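Local coordinates for protein pullulanase (Klebsiella oxytoca, PDB 2YOC) that hydrolyses alpha-1,6-glucosidic linkages in pullulan and branched alpha-glucans, as a calcium-binding enzyme exported by a type 2 secretion system, at residues 41-46 and 99-104; 66-71 and 110-115; 72-77 and 104-109; 81-86 and 114-119. One frame throughout, in Å; residues are numbered along the deposited sequence.

Contact 1: 41-46 and 99-104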
loop_
_atom_site.group_PDB
_atom_site.type_symbol
_atom_site.label_atom_id
_atom_site.label_comp_id
_atom_site.label_asym_id
_atom_site.label_seq_id
_atom_site.Cartn_x
_atom_site.Cartn_y
_atom_site.Cartn_z
ATOM N N GLN B 41 50.931 31.486 34.707
ATOM C CA GLN B 41 49.541 31.230 35.112
ATOM C C GLN B 41 48.562 32.259 34.515
ATOM O O GLN B 41 48.833 33.459 34.569
ATOM C CB GLN B 41 49.364 31.092 36.643
ATOM C CG GLN B 41 49.922 32.239 37.468
ATOM C CD GLN B 41 48.948 32.672 38.525
ATOM O OE1 GLN B 41 48.111 33.551 38.306
ATOM N NE2 GLN B 41 49.046 32.079 39.701
ATOM N N ALA B 42 47.444 31.781 33.925
ATOM C CA ALA B 42 46.411 32.622 33.312
ATOM C C ALA B 42 45.168 32.690 34.199
ATOM O O ALA B 42 44.962 31.811 35.044
ATOM C CB ALA B 42 46.040 32.087 31.935
ATOM N N VAL B 43 44.340 33.733 34.008
ATOM C CA VAL B 43 43.098 33.885 34.757
ATOM C C VAL B 43 41.883 34.181 33.855
ATOM O O VAL B 43 41.925 35.115 33.056
ATOM C CB VAL B 43 43.221 34.749 36.044
ATOM C CG1 VAL B 43 43.272 36.239 35.745
ATOM C CG2 VAL B 43 42.110 34.432 37.036
ATOM N N ILE B 44 40.840 33.325 33.935
ATOM C CA ILE B 44 39.598 33.458 33.160
ATOM C C ILE B 44 38.449 33.804 34.116
ATOM O O ILE B 44 38.214 33.072 35.081
ATOM C CB ILE B 44 39.264 32.201 32.287
ATOM C CG1 ILE B 44 40.486 31.628 31.504
ATOM C CG2 ILE B 44 38.038 32.425 31.379
ATOM C CD1 ILE B 44 41.232 32.530 30.467
ATOM N N HIS B 45 37.749 34.922 33.846
ATOM C CA HIS B 45 36.613 35.374 34.648
ATOM C C HIS B 45 35.309 35.002 33.978
ATOM O O HIS B 45 35.117 35.271 32.783
ATOM C CB HIS B 45 36.597 36.901 34.790
ATOM C CG HIS B 45 37.810 37.512 35.404
ATOM N ND1 HIS B 45 38.837 38.009 34.621
ATOM C CD2 HIS B 45 38.075 37.783 36.701
ATOM C CE1 HIS B 45 39.710 38.527 35.470
ATOM N NE2 HIS B 45 39.290 38.420 36.731
ATOM N N LEU B 46 34.385 34.440 34.752
ATOM C CA LEU B 46 33.062 34.200 34.210
ATOM C C LEU B 46 32.238 35.371 34.707
ATOM O O LEU B 46 32.169 35.615 35.917
ATOM C CB LEU B 46 32.439 32.861 34.649
ATOM C CG LEU B 46 31.064 32.567 34.027
ATOM C CD1 LEU B 46 31.202 31.724 32.812
ATOM C CD2 LEU B 46 30.124 31.900 35.004
ATOM N N TYR B 99 35.998 32.803 38.931
ATOM C CA TYR B 99 37.255 32.898 38.198
ATOM C C TYR B 99 38.094 31.646 38.430
ATOM O O TYR B 99 37.940 30.971 39.452
ATOM C CB TYR B 99 38.039 34.179 38.545
ATOM C CG TYR B 99 38.428 34.301 40.003
ATOM C CD1 TYR B 99 37.585 34.924 40.921
ATOM C CD2 TYR B 99 39.657 33.831 40.460
ATOM C CE1 TYR B 99 37.948 35.062 42.259
ATOM C CE2 TYR B 99 40.016 33.932 41.802
ATOM C CZ TYR B 99 39.163 34.561 42.696
ATOM O OH TYR B 99 39.518 34.692 44.015
ATOM N N TRP B 100 38.959 31.326 37.467
ATOM C CA TRP B 100 39.847 30.175 37.549
ATOM C C TRP B 100 41.269 30.641 37.325
ATOM O O TRP B 100 41.539 31.282 36.307
ATOM C CB TRP B 100 39.506 29.143 36.481
ATOM C CG TRP B 100 38.263 28.357 36.732
ATOM C CD1 TRP B 100 38.189 27.049 37.109
ATOM C CD2 TRP B 100 36.910 28.780 36.484
ATOM N NE1 TRP B 100 36.876 26.633 37.126
ATOM C CE2 TRP B 100 36.069 27.681 36.766
ATOM C CE3 TRP B 100 36.326 29.981 36.038
ATOM C CZ2 TRP B 100 34.676 27.752 36.634
ATOM C CZ3 TRP B 100 34.946 30.056 35.930
ATOM C CH2 TRP B 100 34.137 28.954 36.234
ATOM N N VAL B 101 42.183 30.323 38.258
ATOM C CA VAL B 101 43.597 30.648 38.099
ATOM C C VAL B 101 44.216 29.392 37.454
ATOM O O VAL B 101 44.384 28.372 38.124
ATOM C CB VAL B 101 44.264 31.083 39.432
ATOM C CG1 VAL B 101 45.772 31.273 39.267
ATOM C CG2 VAL B 101 43.628 32.363 39.965
ATOM N N ILE B 102 44.437 29.441 36.126
ATOM C CA ILE B 102 44.942 28.310 35.340
ATOM C C ILE B 102 46.475 28.271 35.291
ATOM O O ILE B 102 47.080 29.238 34.828
ATOM C CB ILE B 102 44.276 28.243 33.931
ATOM C CG1 ILE B 102 42.752 28.057 34.047
ATOM C CG2 ILE B 102 44.881 27.137 33.050
ATOM C CD1 ILE B 102 41.990 28.902 33.151
ATOM N N PRO B 103 47.113 27.154 35.730
ATOM C CA PRO B 103 48.588 27.079 35.677
ATOM C C PRO B 103 49.128 26.815 34.270
ATOM O O PRO B 103 48.599 25.977 33.530
ATOM C CB PRO B 103 48.925 25.946 36.644
ATOM C CG PRO B 103 47.710 25.059 36.617
ATOM C CD PRO B 103 46.518 25.916 36.285
ATOM N N LEU B 104 50.187 27.539 33.905
ATOM C CA LEU B 104 50.790 27.425 32.584
ATOM C C LEU B 104 52.147 26.745 32.546
ATOM O O LEU B 104 52.835 26.638 33.563
ATOM C CB LEU B 104 50.880 28.799 31.927
ATOM C CG LEU B 104 49.695 29.174 31.084
ATOM C CD1 LEU B 104 49.196 30.506 31.443
ATOM C CD2 LEU B 104 50.022 29.194 29.683
#
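Ile44 and Trp100 trade two backbone hydrogen bonds, Ile44 N to Trp100 O at 3.2 Å and Trp100 N to Ile44 O at 3.0 Å; Ala42 and Ile102, two residues earlier on the first strand and two later on the second, do the same. These are the hydrogen-bonded pairs of an antiparallel ladder; Gln41 with Pro103, Val43 with Val101 and His45 with Tyr99 are the non-hydrogen-bonded ones. On the face of Ala42, Ile44, Trp100 and Ile102, the CG1 branch of Ile44 meets Ile102 CD1 at 3.5 Å, and Leu104 CD1 reaches past the strand end to lie 3.6 Å from Ala42 CB, the small alanine methyl leaving room for this leucine branch. The Trp100 indole turns its edge to this partner strand, with CZ3 4.0 Å from Leu46 CB. Strand 41-46 is the middle one of three, between 99-103 and 138-141, and this sheet packs against the one containing strands 63-68 and 110-117 in a small beta domain whose sequence family is placed in the transthyretin clan. Ile102 and Trp100 accordingly touch Leu65 of that second sheet, and Thr88 O takes up the indole NE1, so the ring can be buried without stranding its polar atom. The other face is more mixed. The Val43 CG2 methyl, set opposite the backbone N, lies near the Trp100 carbonyl oxygen and beside Val101 CG2 at 3.9 Å, while the bent chain of Gln41 brings its amide onto Val101 CG1 (NE2 at 3.4 Å). His45 sets CD2 beside Tyr99 CB at 4.0 Å; its ND1 is bonded to Val139 O on the third strand.

Contact 2: 66-71 and 110-115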
loop_
_atom_site.group_PDB
_atom_site.type_symbol
_atom_site.label_atom_id
_atom_site.label_comp_id
_atom_site.label_asym_id
_atom_site.label_seq_id
_atom_site.Cartn_x
_atom_site.Cartn_y
_atom_site.Cartn_z
ATOM N N TYR B 66 36.699 22.508 31.231
ATOM C CA TYR B 66 37.342 21.339 30.638
ATOM C C TYR B 66 38.558 21.903 29.897
ATOM O O TYR B 66 38.411 22.567 28.863
ATOM C CB TYR B 66 36.420 20.506 29.716
ATOM C CG TYR B 66 37.131 19.314 29.096
ATOM C CD1 TYR B 66 37.398 18.167 29.843
ATOM C CD2 TYR B 66 37.562 19.345 27.773
ATOM C CE1 TYR B 66 38.079 17.082 29.285
ATOM C CE2 TYR B 66 38.235 18.262 27.204
ATOM C CZ TYR B 66 38.486 17.131 27.962
ATOM O OH TYR B 66 39.138 16.061 27.394
ATOM N N LEU B 67 39.741 21.723 30.500
ATOM C CA LEU B 67 41.019 22.203 29.981
ATOM C C LEU B 67 41.814 21.029 29.393
ATOM O O LEU B 67 41.762 19.919 29.938
ATOM C CB LEU B 67 41.772 22.960 31.081
ATOM C CG LEU B 67 41.091 24.254 31.562
ATOM C CD1 LEU B 67 41.275 24.448 33.045
ATOM C CD2 LEU B 67 41.590 25.462 30.805
ATOM N N TRP B 68 42.466 21.251 28.226
ATOM C CA TRP B 68 43.154 20.197 27.466
ATOM C C TRP B 68 44.200 20.711 26.483
ATOM O O TRP B 68 43.987 21.727 25.820
ATOM C CB TRP B 68 42.117 19.338 26.709
ATOM C CG TRP B 68 41.179 20.135 25.840
ATOM C CD1 TRP B 68 40.180 20.975 26.249
ATOM C CD2 TRP B 68 41.172 20.169 24.417
ATOM N NE1 TRP B 68 39.565 21.545 25.162
ATOM C CE2 TRP B 68 40.143 21.055 24.022
ATOM C CE3 TRP B 68 41.932 19.528 23.430
ATOM C CZ2 TRP B 68 39.872 21.333 22.684
ATOM C CZ3 TRP B 68 41.652 19.793 22.105
ATOM C CH2 TRP B 68 40.634 20.683 21.741
ATOM N N ASN B 69 45.297 19.952 26.351
ATOM C CA ASN B 69 46.428 20.236 25.467
ATOM C C ASN B 69 46.303 19.563 24.084
ATOM O O ASN B 69 46.089 18.345 24.003
ATOM C CB ASN B 69 47.743 19.796 26.142
ATOM C CG ASN B 69 48.338 20.784 27.111
ATOM O OD1 ASN B 69 48.318 21.989 26.894
ATOM N ND2 ASN B 69 48.975 20.285 28.155
ATOM N N ASN B 70 46.467 20.359 23.003
ATOM C CA ASN B 70 46.441 19.873 21.618
ATOM C C ASN B 70 47.539 20.519 20.760
ATOM O O ASN B 70 48.148 21.499 21.200
ATOM C CB ASN B 70 45.023 19.944 20.986
ATOM C CG ASN B 70 44.578 21.236 20.312
ATOM O OD1 ASN B 70 45.097 22.334 20.548
ATOM N ND2 ASN B 70 43.540 21.131 19.484
ATOM N N GLU B 71 47.786 19.967 19.543
ATOM C CA GLU B 71 48.785 20.417 18.561
ATOM C C GLU B 71 48.792 21.934 18.343
ATOM O O GLU B 71 49.858 22.502 18.121
ATOM C CB GLU B 71 48.628 19.681 17.211
ATOM C CG GLU B 71 48.225 18.206 17.244
ATOM C CD GLU B 71 48.952 17.242 18.169
ATOM O OE1 GLU B 71 50.121 16.897 17.880
ATOM O OE2 GLU B 71 48.327 16.789 19.156
ATOM N N CYS B 110 48.982 29.608 23.289
ATOM C CA CYS B 110 47.550 29.656 23.616
ATOM C C CYS B 110 47.074 28.450 24.447
ATOM O O CYS B 110 47.820 27.481 24.610
ATOM C CB CYS B 110 46.709 29.833 22.351
ATOM S SG CYS B 110 46.895 28.499 21.140
ATOM N N ILE B 111 45.819 28.504 24.943
ATOM C CA ILE B 111 45.187 27.455 25.757
ATOM C C ILE B 111 43.754 27.143 25.276
ATOM O O ILE B 111 43.072 28.044 24.775
ATOM C CB ILE B 111 45.211 27.833 27.262
ATOM C CG1 ILE B 111 44.629 29.253 27.498
ATOM C CG2 ILE B 111 46.628 27.698 27.828
ATOM C CD1 ILE B 111 44.163 29.603 28.937
ATOM N N ASN B 112 43.299 25.871 25.438
ATOM C CA ASN B 112 41.937 25.432 25.067
ATOM C C ASN B 112 41.030 25.390 26.307
ATOM O O ASN B 112 41.217 24.538 27.183
ATOM C CB ASN B 112 41.935 24.048 24.392
ATOM C CG ASN B 112 42.749 23.925 23.138
ATOM O OD1 ASN B 112 42.373 24.416 22.066
ATOM N ND2 ASN B 112 43.839 23.181 23.236
ATOM N N VAL B 113 40.052 26.306 26.374
ATOM C CA VAL B 113 39.106 26.390 27.490
ATOM C C VAL B 113 37.670 26.099 27.029
ATOM O O VAL B 113 37.188 26.686 26.059
ATOM C CB VAL B 113 39.167 27.753 28.235
ATOM C CG1 VAL B 113 38.532 27.654 29.622
ATOM C CG2 VAL B 113 40.590 28.286 28.325
ATOM N N ILE B 114 36.993 25.195 27.740
ATOM C CA ILE B 114 35.583 24.902 27.525
ATOM C C ILE B 114 34.952 25.214 28.858
ATOM O O ILE B 114 35.211 24.532 29.854
ATOM C CB ILE B 114 35.256 23.473 27.004
ATOM C CG1 ILE B 114 35.831 23.254 25.584
ATOM C CG2 ILE B 114 33.736 23.246 27.010
ATOM C CD1 ILE B 114 36.072 21.817 25.196
ATOM N N VAL B 115 34.198 26.301 28.890
ATOM C CA VAL B 115 33.520 26.770 30.088
ATOM C C VAL B 115 32.218 25.963 30.267
ATOM O O VAL B 115 31.419 25.874 29.334
ATOM C CB VAL B 115 33.324 28.305 30.003
ATOM C CG1 VAL B 115 32.427 28.822 31.124
ATOM C CG2 VAL B 115 34.672 29.027 30.006
#
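The Trp68 indole has the side chain of Asn112 lying on one face: Asn112 CB sits 3.4 Å above the ring plane, shifted toward the rim, and the amide follows nearly parallel, its plane 15° from that of the ring. At the edge of the same indole, in its plane, comes Tyr66 O. The Tyr66 ring is met at its edge by the CD1 tip of Ile114, 3.9 Å from Tyr66 CD2, and that methyl also reaches Trp68 NE1 at 3.5 Å. Trp83 joins this aromatic group, edge-to-face with Tyr66. Beneath the side chains the strands run antiparallel, with Tyr66 N bonded to Ile114 O at 2.9 Å. Leu67 and Val113 lie side by side on the other face, both methyls of the valine near Leu67 CD2, as suits a hydrophobic interior.

Asn112 ND2 gives bonds to two acceptors, both close to its amide plane: Trp68 O at 3.0 Å and Asn70 OD1 at 3.1 Å. The latter is approached from above its carbonyl plane, the two amides standing at 89°; the main partner of Asn70 OD1 is Cys73 N. An asparagine suits this buried place because its amide is flat enough to stack on indole yet still donates twice. The two bonds and the stack together should fix its rotation, and tie the chain at Trp68 and Asn70 to strand 110-117.

Contact 3: 72-77 and 104-109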
loop_
_atom_site.group_PDB
_atom_site.type_symbol
_atom_site.label_atom_id
_atom_site.label_comp_id
_atom_site.label_asym_id
_atom_site.label_seq_id
_atom_site.Cartn_x
_atom_site.Cartn_y
_atom_site.Cartn_z
ATOM N N THR B 72 47.612 22.580 18.447
ATOM C CA THR B 72 47.426 24.025 18.313
ATOM C C THR B 72 47.739 24.753 19.647
ATOM O O THR B 72 48.759 25.442 19.732
ATOM C CB THR B 72 46.029 24.345 17.707
ATOM O OG1 THR B 72 45.804 23.531 16.552
ATOM C CG2 THR B 72 45.871 25.819 17.335
ATOM N N CYS B 73 46.880 24.580 20.679
ATOM C CA CYS B 73 47.022 25.225 21.996
ATOM C C CYS B 73 47.518 24.259 23.089
ATOM O O CYS B 73 46.719 23.593 23.760
ATOM C CB CYS B 73 45.725 25.931 22.401
ATOM S SG CYS B 73 45.237 27.315 21.323
ATOM N N ASP B 74 48.852 24.215 23.272
ATOM C CA ASP B 74 49.552 23.314 24.198
ATOM C C ASP B 74 50.227 23.948 25.448
ATOM O O ASP B 74 50.886 23.228 26.215
ATOM C CB ASP B 74 50.549 22.422 23.414
ATOM C CG ASP B 74 51.444 23.125 22.384
ATOM O OD1 ASP B 74 51.418 24.380 22.318
ATOM O OD2 ASP B 74 52.165 22.420 21.643
ATOM N N ALA B 75 50.032 25.266 25.679
ATOM C CA ALA B 75 50.645 26.001 26.801
ATOM C C ALA B 75 50.155 25.635 28.229
ATOM O O ALA B 75 50.741 26.111 29.204
ATOM C CB ALA B 75 50.558 27.503 26.553
ATOM N N LEU B 76 49.119 24.774 28.352
ATOM C CA LEU B 76 48.553 24.323 29.637
ATOM C C LEU B 76 49.544 23.495 30.466
ATOM O O LEU B 76 50.421 22.826 29.909
ATOM C CB LEU B 76 47.274 23.492 29.419
ATOM C CG LEU B 76 46.044 24.211 28.890
ATOM C CD1 LEU B 76 45.871 23.993 27.388
ATOM C CD2 LEU B 76 44.826 23.750 29.603
ATOM N N SER B 77 49.389 23.528 31.795
ATOM C CA SER B 77 50.207 22.743 32.701
ATOM C C SER B 77 49.278 21.791 33.441
ATOM O O SER B 77 48.396 22.239 34.181
ATOM C CB SER B 77 50.974 23.646 33.658
ATOM O OG SER B 77 51.545 22.930 34.740
ATOM N N LEU B 104 50.187 27.539 33.905
ATOM C CA LEU B 104 50.790 27.425 32.584
ATOM C C LEU B 104 52.147 26.745 32.546
ATOM O O LEU B 104 52.835 26.638 33.563
ATOM C CB LEU B 104 50.880 28.799 31.927
ATOM C CG LEU B 104 49.695 29.174 31.084
ATOM C CD1 LEU B 104 49.196 30.506 31.443
ATOM C CD2 LEU B 104 50.022 29.194 29.683
ATOM N N ASN B 105 52.509 26.262 31.354
ATOM C CA ASN B 105 53.779 25.629 31.019
ATOM C C ASN B 105 54.686 26.746 30.446
ATOM O O ASN B 105 55.803 26.956 30.930
ATOM C CB ASN B 105 53.505 24.443 30.050
ATOM C CG ASN B 105 54.451 24.139 28.893
ATOM O OD1 ASN B 105 55.365 24.893 28.531
ATOM N ND2 ASN B 105 54.190 23.019 28.235
ATOM N N LYS B 106 54.163 27.491 29.454
ATOM C CA LYS B 106 54.830 28.613 28.787
ATOM C C LYS B 106 53.919 29.859 28.715
ATOM O O LYS B 106 52.719 29.732 28.442
ATOM C CB LYS B 106 55.357 28.216 27.381
ATOM C CG LYS B 106 54.309 27.668 26.409
ATOM C CD LYS B 106 54.869 27.439 25.015
ATOM C CE LYS B 106 53.814 26.998 24.021
ATOM N NZ LYS B 106 53.260 25.653 24.354
ATOM N N GLU B 107 54.508 31.066 28.936
ATOM C CA GLU B 107 53.806 32.360 28.871
ATOM C C GLU B 107 53.438 32.762 27.419
ATOM O O GLU B 107 52.698 33.733 27.219
ATOM C CB GLU B 107 54.620 33.469 29.568
ATOM C CG GLU B 107 54.557 33.454 31.089
ATOM C CD GLU B 107 55.009 34.736 31.766
ATOM O OE1 GLU B 107 56.022 35.322 31.320
ATOM O OE2 GLU B 107 54.343 35.164 32.736
ATOM N N SER B 108 53.966 32.008 26.420
ATOM C CA SER B 108 53.731 32.166 24.981
ATOM C C SER B 108 52.684 31.130 24.486
ATOM O O SER B 108 52.348 30.194 25.211
ATOM C CB SER B 108 55.047 32.007 24.224
ATOM O OG SER B 108 54.847 31.958 22.822
ATOM N N GLY B 109 52.164 31.329 23.277
ATOM C CA GLY B 109 51.190 30.425 22.676
ATOM C C GLY B 109 49.748 30.692 23.046
ATOM O O GLY B 109 49.319 31.849 23.082
#
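Lys106 lays its aliphatic chain along Ala75, with CG 3.8 Å from the alanine CB, before turning its ammonium toward Asp74. The bend comes at the last torsion (chi4 -66°) and places NZ 3.0 Å from Asp74 OD1, a salt bridge reached from above the carboxylate plane. A lysine suits the spot, since its methylenes can cover the alanine while its charged end pairs with the partly exposed acid. Ala75 is the hub of the contact: Leu104 CD2 comes within 3.6 Å of its CB, and the Ser108 carbonyl oxygen closes on the same methyl. Its own carbonyl oxygen accepts the amide hydrogen of Asn105 at 2.8 Å, nearly straight at 167°. Around that bond Asn105 CB packs on Leu76 O, and Ser77 CB rests against the Leu104 carbonyl carbon at 3.5 Å. Phe131 and Ile111 also pack on Ala75 and Leu104. A single backbone bridge of Leu76 with Leu104, and a backbone bond between Ser77 and Pro103, join the loop after strand 63-68 to the one after strand 99-103, near the Cys73-Cys110 disulfide, in a fold consistent with a transthyretin-like beta sandwich.

Contact 4: 81-86 and 114-119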
loop_
_atom_site.group_PDB
_atom_site.type_symbol
_atom_site.label_atom_id
_atom_site.label_comp_id
_atom_site.label_asym_id
_atom_site.label_seq_id
_atom_site.Cartn_x
_atom_site.Cartn_y
_atom_site.Cartn_z
ATOM N N ALA B 81 42.315 14.864 31.951
ATOM C CA ALA B 81 41.965 14.063 30.777
ATOM C C ALA B 81 40.464 13.755 30.719
ATOM O O ALA B 81 39.837 13.918 29.664
ATOM C CB ALA B 81 42.775 12.772 30.766
ATOM N N ASP B 82 39.900 13.308 31.865
ATOM C CA ASP B 82 38.498 12.924 32.060
ATOM C C ASP B 82 37.546 14.093 31.760
ATOM O O ASP B 82 37.676 15.173 32.346
ATOM C CB ASP B 82 38.309 12.370 33.503
ATOM C CG ASP B 82 37.038 11.592 33.863
ATOM O OD1 ASP B 82 36.197 11.388 32.983
ATOM O OD2 ASP B 82 36.906 11.176 35.036
ATOM N N TRP B 83 36.629 13.877 30.791
ATOM C CA TRP B 83 35.588 14.835 30.410
ATOM C C TRP B 83 34.559 14.889 31.541
ATOM O O TRP B 83 34.024 15.964 31.816
ATOM C CB TRP B 83 34.926 14.450 29.067
ATOM C CG TRP B 83 33.681 15.238 28.740
ATOM C CD1 TRP B 83 32.394 14.876 28.998
ATOM C CD2 TRP B 83 33.620 16.546 28.162
ATOM N NE1 TRP B 83 31.534 15.873 28.607
ATOM C CE2 TRP B 83 32.260 16.908 28.083
ATOM C CE3 TRP B 83 34.583 17.437 27.668
ATOM C CZ2 TRP B 83 31.841 18.131 27.556
ATOM C CZ3 TRP B 83 34.166 18.647 27.144
ATOM C CH2 TRP B 83 32.810 18.986 27.095
ATOM N N ASN B 84 34.302 13.727 32.209
ATOM C CA ASN B 84 33.391 13.605 33.353
ATOM C C ASN B 84 33.948 14.301 34.599
ATOM O O ASN B 84 33.186 14.556 35.539
ATOM C CB ASN B 84 33.022 12.141 33.645
ATOM C CG ASN B 84 31.713 11.688 33.017
ATOM O OD1 ASN B 84 30.682 12.373 33.078
ATOM N ND2 ASN B 84 31.705 10.488 32.450
ATOM N N ASP B 85 35.263 14.647 34.589
ATOM C CA ASP B 85 35.925 15.364 35.675
ATOM C C ASP B 85 35.456 16.818 35.777
ATOM O O ASP B 85 35.854 17.687 34.989
ATOM C CB ASP B 85 37.453 15.268 35.580
ATOM C CG ASP B 85 38.156 15.718 36.841
ATOM O OD1 ASP B 85 38.087 14.980 37.857
ATOM O OD2 ASP B 85 38.744 16.817 36.825
ATOM N N VAL B 86 34.588 17.050 36.768
ATOM C CA VAL B 86 33.993 18.338 37.123
ATOM C C VAL B 86 34.865 18.974 38.260
ATOM O O VAL B 86 34.572 20.086 38.712
ATOM C CB VAL B 86 32.480 18.129 37.492
ATOM C CG1 VAL B 86 31.801 19.410 37.976
ATOM C CG2 VAL B 86 31.701 17.541 36.313
ATOM N N ILE B 114 36.993 25.195 27.740
ATOM C CA ILE B 114 35.583 24.902 27.525
ATOM C C ILE B 114 34.952 25.214 28.858
ATOM O O ILE B 114 35.211 24.532 29.854
ATOM C CB ILE B 114 35.256 23.473 27.004
ATOM C CG1 ILE B 114 35.831 23.254 25.584
ATOM C CG2 ILE B 114 33.736 23.246 27.010
ATOM C CD1 ILE B 114 36.072 21.817 25.196
ATOM N N VAL B 115 34.198 26.301 28.890
ATOM C CA VAL B 115 33.520 26.770 30.088
ATOM C C VAL B 115 32.218 25.963 30.267
ATOM O O VAL B 115 31.419 25.874 29.334
ATOM C CB VAL B 115 33.324 28.305 30.003
ATOM C CG1 VAL B 115 32.427 28.822 31.124
ATOM C CG2 VAL B 115 34.672 29.027 30.006
ATOM N N ARG B 116 32.055 25.316 31.439
ATOM C CA ARG B 116 30.905 24.446 31.718
ATOM C C ARG B 116 30.234 24.644 33.088
ATOM O O ARG B 116 30.824 25.201 34.007
ATOM C CB ARG B 116 31.324 22.964 31.610
ATOM C CG ARG B 116 31.895 22.504 30.280
ATOM C CD ARG B 116 32.090 21.000 30.297
ATOM N NE ARG B 116 33.266 20.580 31.068
ATOM C CZ ARG B 116 33.416 19.381 31.624
ATOM N NH1 ARG B 116 32.454 18.471 31.526
ATOM N NH2 ARG B 116 34.519 19.088 32.297
ATOM N N ASP B 117 28.989 24.143 33.203
ATOM C CA ASP B 117 28.138 24.065 34.402
ATOM C C ASP B 117 27.717 22.582 34.404
ATOM O O ASP B 117 26.705 22.189 33.823
ATOM C CB ASP B 117 26.921 25.020 34.308
ATOM C CG ASP B 117 26.094 25.197 35.579
ATOM O OD1 ASP B 117 26.011 24.236 36.380
ATOM O OD2 ASP B 117 25.445 26.257 35.720
ATOM N N GLY B 118 28.583 21.773 34.984
ATOM C CA GLY B 118 28.448 20.329 34.984
ATOM C C GLY B 118 29.151 19.802 33.752
ATOM O O GLY B 118 30.251 20.253 33.415
ATOM N N THR B 119 28.508 18.870 33.047
ATOM C CA THR B 119 29.100 18.322 31.828
ATOM C C THR B 119 28.397 18.912 30.599
ATOM O O THR B 119 28.166 18.218 29.606
ATOM C CB THR B 119 29.325 16.790 31.913
ATOM O OG1 THR B 119 28.078 16.121 32.035
ATOM C CG2 THR B 119 30.224 16.371 33.093
#
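A cation-pi stack between Trp83 and Arg116 joins the loop 81-86 to the final part of strand 110-117 and the residues after it. The guanidinium lies over one face of the indole, its CZ 4.3 Å from the centroid of the six-membered ring and only 3° off the normal, with the two planes inclined at 29°. Arg116 CD touches Trp83 CH2 at 3.9 Å, and the bend at chi3 (-76°) turns the guanidinium on across the ring face toward the tryptophan's own backbone. There NH1 bonds Trp83 O at 3.0 Å; NH2 adds weak bonds to that oxygen and to Asp85 O. Arginine suits the site because one flat cation can both stack on indole and collect carbonyls, which would probably ease the cost of its burial. Thr119 CG2 packs on Val86 CG2 at 3.7 Å, and Ile114 CD1 touches the indole edge at Trp83 CZ3. Trp83 of the second subunit stacks on this Trp83, so the loop also forms part of the interface between the two copies. Strand 63-68 flanks the site: Asn64 shares a backbone hydrogen bond with Arg116, and its side-chain OD1 holds Gly118 N.

How the contacts relate
All four contacts belong to one small beta domain, about 36 to 45 Å from the centre of the chain. Contact 1 lies in the sheet of strands 41-46, 99-103 and 138-141, contact 2 in that of 63-68, 110-117 and 127-130; their centres are 12 Å apart, and Ile102 on Leu67 and Leu46 on Val115 pack between the sheets. Contact 3, 9 Å from contact 2, shares Leu104 with contact 1; contact 4 shares Ile114 and Val115 with contact 2. Along the chain 41-46, 66-71, 72-77 and 81-86 precede all their partners, contact 3 falling within the span of contact 2, so chain crossing between the sheets joins them. Contacts 2 and 4 both reach the second subunit.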